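Local coordinates for protein peptidase, M20/M25/M40 family (Staphylococcus aureus, PDB 4EWT) that probably hydrolyses amide bonds of N-acylated substrates as a manganese-binding amidohydrolase of the M20/M25/M40 peptidase family, at residues A[121-124]-A[125-128]. Numbering follows the deposited sequence.
Sequences EMKD and SFTG
Met122 and Ser125 close a tight reversal of the chain through one backbone hydrogen bond, Ser125 N to Met122 O, 2.8 Å long. Lys123 and Asp124 fill the corners, both with right-handed helical backbone angles, which makes this a type I beta turn.

Ring carbons of Phe126 pack against the same carbonyl. The ring folds back to Met122 O, with CD2 and CE2 each 3.4 Å from that oxygen, which approaches the ring obliquely. A chi1 of 62° sets CG between the backbone N and carbonyl carbon of Phe126 and turns the ring back toward the Met122 carbonyl, where it also packs on Ile64. In a separate van der Waals contact Met122, its chain bent at chi3 (75°), brings its terminal CE to 3.8 Å from Ser125 OG.

Two backbone acceptors, Lys123 O and Phe126 O, lie 3.2 Å apart, and Lys68 NZ hydrogen-bonds to both, which should offset their mutual repulsion. The extended Lys123 side chain reaches a salt bridge with Asp48.

Far from the manganese site, this type I turn belongs to the alpha-to-beta connection from helix 105-120 into strand 129-135 of the mixed sheet in the metal-binding domain.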
ATOM      1  N   GLU A 121      17.090 -16.535  59.565  1.00 34.86           N
ATOM      2  CA  GLU A 121      17.623 -16.336  60.909  1.00 37.22           C
ATOM      3  C   GLU A 121      16.766 -15.361  61.720  1.00 38.32           C
ATOM      4  O   GLU A 121      17.095 -15.030  62.859  1.00 39.25           O
ATOM      5  CB  GLU A 121      19.118 -15.957  60.868  1.00 37.79           C
ATOM      6  CG  GLU A 121      19.456 -14.621  60.259  1.00 39.89           C
ATOM      7  CD  GLU A 121      20.840 -14.588  59.621  1.00 43.16           C
ATOM      8  OE1 GLU A 121      21.343 -13.472  59.356  1.00 45.63           O
ATOM      9  OE2 GLU A 121      21.424 -15.665  59.359  1.00 44.33           O
ATOM     10  N   MET A 122      15.645 -14.946  61.131  1.00 38.03           N
ATOM     11  CA  MET A 122      14.735 -13.992  61.757  1.00 39.82           C
ATOM     12  C   MET A 122      13.306 -14.518  61.886  1.00 40.51           C
ATOM     13  O   MET A 122      12.351 -13.738  61.866  1.00 41.18           O
ATOM     14  CB  MET A 122      14.725 -12.670  60.986  1.00 39.76           C
ATOM     15  CG  MET A 122      16.067 -11.945  60.949  1.00 41.16           C
ATOM     16  SD  MET A 122      15.942 -10.328  60.162  1.00 44.04           S
ATOM     17  CE  MET A 122      15.136  -9.387  61.455  1.00 44.70           C
ATOM     18  N   LYS A 123      13.159 -15.832  62.042  1.00 40.43           N
ATOM     19  CA  LYS A 123      11.834 -16.430  62.198  1.00 42.24           C
ATOM     20  C   LYS A 123      11.094 -15.879  63.417  1.00 44.87           C
ATOM     21  O   LYS A 123       9.861 -15.942  63.474  1.00 46.63           O
ATOM     22  CB  LYS A 123      11.918 -17.957  62.257  1.00 42.62           C
ATOM     23  CG  LYS A 123      12.385 -18.598  60.960  1.00 40.85           C
ATOM     24  CD  LYS A 123      12.418 -20.108  61.085  1.00 44.19           C
ATOM     25  CE  LYS A 123      12.820 -20.766  59.776  1.00 44.23           C
ATOM     26  NZ  LYS A 123      12.711 -22.250  59.883  1.00 47.03           N
ATOM     27  N   ASP A 124      11.826 -15.258  64.323  1.00 45.42           N
ATOM     28  CA  ASP A 124      11.298 -14.695  65.572  0.50 47.97           C
ATOM     29  C   ASP A 124      10.732 -13.297  65.260  1.00 48.80           C
ATOM     30  O   ASP A 124      10.242 -12.648  66.140  1.00 51.19           O
ATOM     31  CB  ASP A 124      12.382 -14.513  66.645  0.50 48.31           C
ATOM     32  CG  ASP A 124      12.844 -15.831  67.253  0.50 48.25           C
ATOM     33  OD1 ASP A 124      12.224 -16.875  66.974  0.50 48.13           O
ATOM     34  OD2 ASP A 124      13.833 -15.816  68.017  0.50 47.50           O
ATOM     35  N   SER A 125      10.839 -12.854  64.029  1.00 47.04           N
ATOM     36  CA  SER A 125      10.366 -11.519  63.636  1.00 48.08           C
ATOM     37  C   SER A 125       9.178 -11.482  62.667  1.00 48.05           C
ATOM     38  O   SER A 125       8.768 -10.401  62.230  1.00 48.92           O
ATOM     39  CB  SER A 125      11.523 -10.687  63.068  1.00 46.71           C
ATOM     40  OG  SER A 125      12.531 -10.500  64.044  1.00 48.26           O
ATOM     41  N   PHE A 126       8.633 -12.646  62.317  1.00 47.31           N
ATOM     42  CA  PHE A 126       7.424 -12.694  61.489  1.00 47.78           C
ATOM     43  C   PHE A 126       6.581 -13.931  61.769  1.00 49.25           C
ATOM     44  O   PHE A 126       6.973 -14.796  62.555  1.00 49.47           O
ATOM     45  CB  PHE A 126       7.738 -12.549  59.983  1.00 44.78           C
ATOM     46  CG  PHE A 126       8.598 -13.652  59.414  1.00 41.77           C
ATOM     47  CD1 PHE A 126       8.017 -14.755  58.794  1.00 40.97           C
ATOM     48  CD2 PHE A 126       9.993 -13.572  59.473  1.00 39.65           C
ATOM     49  CE1 PHE A 126       8.806 -15.772  58.256  1.00 39.50           C
ATOM     50  CE2 PHE A 126      10.798 -14.582  58.936  1.00 37.43           C
ATOM     51  CZ  PHE A 126      10.206 -15.684  58.330  1.00 37.75           C
ATOM     52  N   THR A 127       5.417 -13.987  61.125  1.00 50.38           N
ATOM     53  CA  THR A 127       4.509 -15.129  61.213  1.00 52.33           C
ATOM     54  C   THR A 127       4.198 -15.642  59.808  1.00 50.83           C
ATOM     55  O   THR A 127       4.495 -14.976  58.820  1.00 48.94           O
ATOM     56  CB  THR A 127       3.189 -14.758  61.908  1.00 55.77           C
ATOM     57  OG1 THR A 127       2.510 -13.765  61.130  1.00 56.80           O
ATOM     58  CG2 THR A 127       3.447 -14.220  63.317  1.00 57.96           C
ATOM     59  N   GLY A 128       3.591 -16.822  59.731  1.00 52.20           N
ATOM     60  CA  GLY A 128       3.299 -17.449  58.448  1.00 50.96           C
ATOM     61  C   GLY A 128       4.567 -17.914  57.760  1.00 48.22           C
ATOM     62  O   GLY A 128       5.494 -18.386  58.414  1.00 47.63           O
TER